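Local coordinates for cytochrome P450 RhF (Acinetobacter radioresistens, PDB 6RO8), which is the heme domain of a larger self-sufficient P450 and probably acts as a monooxygenase, at residues P183-H197 with V213-R226. Numbering follows the deposited sequence.
Sequences PEDDMQELRKFAVAH and VAEGVGQFWEYSGR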
loop_
_atom_site.group_PDB
_atom_site.type_symbol
_atom_site.label_atom_id
_atom_site.label_comp_id
_atom_site.label_asym_id
_atom_site.label_seq_id
_atom_site.Cartn_x
_atom_site.Cartn_y
_atom_site.Cartn_z
ATOM N N PRO A 183 16.082 9.860 11.093
ATOM C CA PRO A 183 16.043 11.327 11.214
ATOM C C PRO A 183 15.489 11.978 9.956
ATOM O O PRO A 183 15.941 11.699 8.843
ATOM C CB PRO A 183 17.514 11.712 11.431
ATOM C CG PRO A 183 18.253 10.432 11.629
ATOM C CD PRO A 183 17.456 9.356 10.965
ATOM N N GLU A 184 14.503 12.848 10.144
ATOM C CA GLU A 184 13.973 13.629 9.039
ATOM C C GLU A 184 15.097 14.387 8.359
ATOM O O GLU A 184 15.994 14.911 9.015
ATOM C CB GLU A 184 12.916 14.609 9.548
ATOM C CG GLU A 184 12.075 14.082 10.709
ATOM C CD GLU A 184 11.191 15.147 11.330
ATOM O OE1 GLU A 184 11.666 16.294 11.524
ATOM O OE2 GLU A 184 10.015 14.831 11.619
ATOM N N ASP A 185 15.069 14.420 7.035
ATOM C CA ASP A 185 15.759 15.492 6.331
ATOM C C ASP A 185 14.940 15.851 5.104
ATOM O O ASP A 185 13.718 15.987 5.210
ATOM C CB ASP A 185 17.202 15.125 5.967
ATOM C CG ASP A 185 17.331 13.775 5.320
ATOM O OD1 ASP A 185 16.346 13.014 5.321
ATOM O OD2 ASP A 185 18.437 13.482 4.819
ATOM N N ASP A 186 15.582 16.019 3.946
ATOM C CA ASP A 186 14.866 16.485 2.762
ATOM C C ASP A 186 13.670 15.586 2.477
ATOM O O ASP A 186 13.826 14.411 2.136
ATOM C CB ASP A 186 15.798 16.566 1.556
ATOM C CG ASP A 186 15.287 17.529 0.491
ATOM O OD1 ASP A 186 14.100 17.920 0.555
ATOM O OD2 ASP A 186 16.074 17.886 -0.419
ATOM N N MET A 187 12.468 16.128 2.653
ATOM C CA MET A 187 11.270 15.323 2.509
ATOM C C MET A 187 10.814 15.245 1.068
ATOM O O MET A 187 10.220 14.237 0.667
ATOM C CB MET A 187 10.162 15.894 3.379
ATOM C CG MET A 187 10.605 16.054 4.798
ATOM S SD MET A 187 9.883 14.796 5.841
ATOM C CE MET A 187 8.177 15.343 5.786
ATOM N N GLN A 188 11.065 16.291 0.281
ATOM C CA GLN A 188 10.830 16.161 -1.148
ATOM C C GLN A 188 11.788 15.144 -1.755
ATOM O O GLN A 188 11.417 14.422 -2.690
ATOM C CB GLN A 188 10.945 17.525 -1.834
ATOM C CG GLN A 188 9.673 18.393 -1.731
ATOM C CD GLN A 188 8.425 17.746 -2.361
ATOM O OE1 GLN A 188 8.528 16.860 -3.219
ATOM N NE2 GLN A 188 7.241 18.196 -1.935
ATOM N N GLU A 189 13.004 15.039 -1.210
ATOM C CA GLU A 189 13.938 14.019 -1.674
ATOM C C GLU A 189 13.494 12.630 -1.232
ATOM O O GLU A 189 13.532 11.673 -2.016
ATOM C CB GLU A 189 15.340 14.324 -1.161
ATOM C CG GLU A 189 16.455 13.795 -2.047
ATOM C CD GLU A 189 16.514 14.472 -3.414
ATOM O OE1 GLU A 189 15.875 15.537 -3.598
ATOM O OE2 GLU A 189 17.206 13.934 -4.308
ATOM N N LEU A 190 13.081 12.498 0.029
ATOM C CA LEU A 190 12.502 11.240 0.479
ATOM C C LEU A 190 11.305 10.870 -0.372
ATOM O O LEU A 190 11.094 9.692 -0.690
ATOM C CB LEU A 190 12.089 11.342 1.939
ATOM C CG LEU A 190 13.229 11.018 2.890
ATOM C CD1 LEU A 190 13.000 11.689 4.227
ATOM C CD2 LEU A 190 13.315 9.529 3.038
ATOM N N ARG A 191 10.516 11.874 -0.759
ATOM C CA ARG A 191 9.337 11.605 -1.562
ATOM C C ARG A 191 9.713 11.017 -2.919
ATOM O O ARG A 191 9.158 9.991 -3.331
ATOM C CB ARG A 191 8.516 12.873 -1.723
ATOM C CG ARG A 191 7.098 12.581 -2.127
ATOM C CD ARG A 191 6.496 13.781 -2.802
ATOM N NE ARG A 191 5.067 13.607 -3.038
ATOM C CZ ARG A 191 4.213 14.613 -3.202
ATOM N NH1 ARG A 191 4.646 15.870 -3.141
ATOM N NH2 ARG A 191 2.928 14.362 -3.422
ATOM N N LYS A 192 10.658 11.633 -3.631
ATOM C CA LYS A 192 10.920 11.094 -4.959
ATOM C C LYS A 192 11.628 9.745 -4.877
ATOM O O LYS A 192 11.437 8.898 -5.757
ATOM C CB LYS A 192 11.680 12.104 -5.829
ATOM C CG LYS A 192 12.940 12.657 -5.268
ATOM C CD LYS A 192 13.528 13.707 -6.218
ATOM C CE LYS A 192 12.567 14.881 -6.426
ATOM N NZ LYS A 192 13.307 16.186 -6.498
ATOM N N PHE A 193 12.399 9.511 -3.814
ATOM C CA PHE A 193 12.869 8.161 -3.516
ATOM C C PHE A 193 11.720 7.154 -3.533
ATOM O O PHE A 193 11.844 6.063 -4.110
ATOM C CB PHE A 193 13.559 8.136 -2.151
ATOM C CG PHE A 193 15.033 8.415 -2.204
ATOM C CD1 PHE A 193 15.703 8.470 -3.412
ATOM C CD2 PHE A 193 15.753 8.626 -1.037
ATOM C CE1 PHE A 193 17.066 8.723 -3.455
ATOM C CE2 PHE A 193 17.117 8.879 -1.079
ATOM C CZ PHE A 193 17.770 8.928 -2.290
ATOM N N ALA A 194 10.591 7.506 -2.911
ATOM C CA ALA A 194 9.460 6.587 -2.855
ATOM C C ALA A 194 8.828 6.400 -4.227
ATOM O O ALA A 194 8.417 5.285 -4.582
ATOM C CB ALA A 194 8.419 7.096 -1.866
ATOM N N VAL A 195 8.722 7.479 -5.006
ATOM C CA VAL A 195 8.211 7.349 -6.365
ATOM C C VAL A 195 9.092 6.405 -7.166
ATOM O O VAL A 195 8.600 5.486 -7.837
ATOM C CB VAL A 195 8.103 8.723 -7.042
ATOM C CG1 VAL A 195 7.635 8.548 -8.483
ATOM C CG2 VAL A 195 7.143 9.614 -6.265
ATOM N N ALA A 196 10.412 6.601 -7.087
ATOM C CA ALA A 196 11.314 5.772 -7.880
ATOM C C ALA A 196 11.175 4.312 -7.492
ATOM O O ALA A 196 11.152 3.433 -8.360
ATOM C CB ALA A 196 12.765 6.228 -7.726
ATOM N N HIS A 197 11.027 4.038 -6.196
ATOM C CA HIS A 197 10.883 2.651 -5.775
ATOM C C HIS A 197 9.566 2.037 -6.258
ATOM O O HIS A 197 9.536 0.863 -6.652
ATOM C CB HIS A 197 11.005 2.553 -4.265
ATOM C CG HIS A 197 10.658 1.204 -3.737
ATOM N ND1 HIS A 197 9.635 0.999 -2.836
ATOM C CD2 HIS A 197 11.174 -0.017 -4.014
ATOM C CE1 HIS A 197 9.549 -0.292 -2.566
ATOM N NE2 HIS A 197 10.473 -0.928 -3.266
ATOM N N VAL A 213 14.864 6.346 -13.134
ATOM C CA VAL A 213 14.304 5.541 -12.052
ATOM C C VAL A 213 15.376 4.642 -11.453
ATOM O O VAL A 213 15.465 4.493 -10.225
ATOM C CB VAL A 213 13.093 4.727 -12.549
ATOM C CG1 VAL A 213 12.472 3.988 -11.399
ATOM C CG2 VAL A 213 12.059 5.645 -13.186
ATOM N N ALA A 214 16.210 4.036 -12.310
ATOM C CA ALA A 214 17.297 3.196 -11.818
ATOM C C ALA A 214 18.261 4.002 -10.956
ATOM O O ALA A 214 18.617 3.583 -9.847
ATOM C CB ALA A 214 18.028 2.538 -12.987
ATOM N N GLU A 215 18.701 5.161 -11.458
ATOM C CA GLU A 215 19.470 6.090 -10.635
ATOM C C GLU A 215 18.767 6.360 -9.305
ATOM O O GLU A 215 19.360 6.203 -8.231
ATOM C CB GLU A 215 19.699 7.392 -11.401
ATOM C CG GLU A 215 20.994 7.406 -12.197
ATOM C CD GLU A 215 22.219 7.356 -11.302
ATOM O OE1 GLU A 215 22.084 7.629 -10.088
ATOM O OE2 GLU A 215 23.318 7.038 -11.807
ATOM N N GLY A 216 17.484 6.738 -9.360
ATOM C CA GLY A 216 16.751 7.023 -8.136
ATOM C C GLY A 216 16.719 5.845 -7.186
ATOM O O GLY A 216 16.988 5.983 -5.990
ATOM N N VAL A 217 16.389 4.665 -7.708
ATOM C CA VAL A 217 16.384 3.454 -6.894
ATOM C C VAL A 217 17.777 3.188 -6.327
ATOM O O VAL A 217 17.932 2.874 -5.139
ATOM C CB VAL A 217 15.860 2.272 -7.733
ATOM C CG1 VAL A 217 16.176 0.938 -7.075
ATOM C CG2 VAL A 217 14.364 2.420 -7.962
ATOM N N GLY A 218 18.812 3.319 -7.162
ATOM C CA GLY A 218 20.163 3.078 -6.686
ATOM C C GLY A 218 20.549 4.016 -5.559
ATOM O O GLY A 218 21.045 3.586 -4.512
ATOM N N GLN A 219 20.322 5.316 -5.755
ATOM C CA GLN A 219 20.625 6.281 -4.707
ATOM C C GLN A 219 19.841 5.978 -3.440
ATOM O O GLN A 219 20.395 6.008 -2.336
ATOM C CB GLN A 219 20.326 7.687 -5.200
ATOM C CG GLN A 219 21.119 8.071 -6.429
ATOM C CD GLN A 219 20.734 9.438 -6.929
ATOM O OE1 GLN A 219 19.967 10.148 -6.278
ATOM N NE2 GLN A 219 21.245 9.812 -8.095
ATOM N N PHE A 220 18.550 5.683 -3.585
ATOM C CA PHE A 220 17.729 5.229 -2.464
ATOM C C PHE A 220 18.428 4.123 -1.674
ATOM O O PHE A 220 18.512 4.181 -0.446
ATOM C CB PHE A 220 16.374 4.749 -3.002
ATOM C CG PHE A 220 15.289 4.664 -1.965
ATOM C CD1 PHE A 220 15.509 5.091 -0.661
ATOM C CD2 PHE A 220 14.044 4.140 -2.301
ATOM C CE1 PHE A 220 14.505 5.002 0.279
ATOM C CE2 PHE A 220 13.047 4.058 -1.377
ATOM C CZ PHE A 220 13.277 4.488 -0.081
ATOM N N TRP A 221 18.928 3.104 -2.367
ATOM C CA TRP A 221 19.681 2.047 -1.701
ATOM C C TRP A 221 20.890 2.616 -0.970
ATOM O O TRP A 221 21.130 2.301 0.201
ATOM C CB TRP A 221 20.125 0.995 -2.723
ATOM C CG TRP A 221 20.838 -0.165 -2.106
ATOM C CD1 TRP A 221 22.186 -0.387 -2.083
ATOM C CD2 TRP A 221 20.241 -1.266 -1.414
ATOM N NE1 TRP A 221 22.462 -1.559 -1.419
ATOM C CE2 TRP A 221 21.286 -2.118 -0.998
ATOM C CE3 TRP A 221 18.925 -1.614 -1.108
ATOM C CZ2 TRP A 221 21.055 -3.291 -0.290
ATOM C CZ3 TRP A 221 18.696 -2.780 -0.401
ATOM C CH2 TRP A 221 19.758 -3.605 0.000
ATOM N N GLU A 222 21.670 3.452 -1.655
ATOM C CA GLU A 222 22.843 4.042 -1.031
ATOM C C GLU A 222 22.465 4.886 0.172
ATOM O O GLU A 222 23.120 4.810 1.218
ATOM C CB GLU A 222 23.598 4.883 -2.046
ATOM C CG GLU A 222 24.951 5.313 -1.580
ATOM C CD GLU A 222 25.755 5.887 -2.714
ATOM O OE1 GLU A 222 25.208 6.755 -3.427
ATOM O OE2 GLU A 222 26.921 5.472 -2.902
ATOM N N TYR A 223 21.410 5.694 0.043
ATOM C CA TYR A 223 20.954 6.516 1.160
ATOM C C TYR A 223 20.644 5.662 2.393
ATOM O O TYR A 223 21.151 5.929 3.490
ATOM C CB TYR A 223 19.722 7.333 0.747
ATOM C CG TYR A 223 19.150 8.170 1.878
ATOM C CD1 TYR A 223 19.730 9.387 2.238
ATOM C CD2 TYR A 223 18.033 7.739 2.588
ATOM C CE1 TYR A 223 19.214 10.152 3.270
ATOM C CE2 TYR A 223 17.506 8.500 3.633
ATOM C CZ TYR A 223 18.106 9.703 3.965
ATOM O OH TYR A 223 17.602 10.469 4.988
ATOM N N SER A 224 19.804 4.629 2.225
ATOM C CA SER A 224 19.410 3.711 3.288
ATOM C C SER A 224 20.642 3.078 3.912
ATOM O O SER A 224 20.678 2.843 5.128
ATOM C CB SER A 224 18.429 2.659 2.742
ATOM O OG SER A 224 18.739 2.342 1.395
ATOM N N GLY A 225 21.673 2.836 3.103
ATOM C CA GLY A 225 22.921 2.355 3.662
ATOM C C GLY A 225 23.533 3.318 4.660
ATOM O O GLY A 225 23.827 2.935 5.790
ATOM N N ARG A 226 23.759 4.568 4.237
ATOM C CA ARG A 226 24.337 5.581 5.116
ATOM C C ARG A 226 23.500 5.745 6.393
ATOM O O ARG A 226 24.045 5.863 7.502
ATOM C CB ARG A 226 24.471 6.914 4.345
ATOM C CG ARG A 226 25.166 8.070 5.118
ATOM C CD ARG A 226 24.815 9.483 4.581
ATOM N NE ARG A 226 23.423 9.880 4.817
ATOM C CZ ARG A 226 23.015 11.125 5.049
ATOM N NH1 ARG A 226 23.911 12.117 5.141
ATOM N NH2 ARG A 226 21.719 11.376 5.260
#
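Phe193 and Phe220 each turn a ring face to the start of the other residue: Phe193 to CA of Phe220, Phe220 to CB of Phe193. CA of Phe220 stands over the centre of the Phe193 ring, 3.7 Å from its centroid, while CB of Phe193 sits 3.8 Å from the centroid of the Phe220 ring, over its face. The rings are nearly parallel (14°) but offset, with little overlap, and the exchange is a reciprocal pair of CH-pi contacts. At the edge of the Phe220 ring, in its plane, lies CB of His197. Phe193 acts as a knob in a hole formed by Gly216, Gln219, Phe220 and Tyr223; its CE2 reaches 3.5 Å from CB of Tyr223, the third member of this aromatic cluster. With CG anti to the backbone N (chi1 177°), Tyr223 reaches past Phe193 to the carboxylate of Asp185, whose OD1 is 2.9 Å from Tyr223 OH in a weak hydrogen bond; OD2 is an alternative acceptor. NH2 of Arg226 adds a long salt bridge to OD2 of Asp185. Farther along, Ala196 packs on Gly216, and O of Ala196 lies 3.4 Å from CG2 of Val217. The short helical segments cross at -119°, their axes 8.3 Å apart, joining consecutive helices 187-202 and 207-233, probably the F and G helices that in P450s lie over the substrate pocket; the His197 side chain is about 6 Å from a bound histidine. Helix 257-270 backs this pair, touching Leu190 and Phe220, while helix 96-104 packs against Val217.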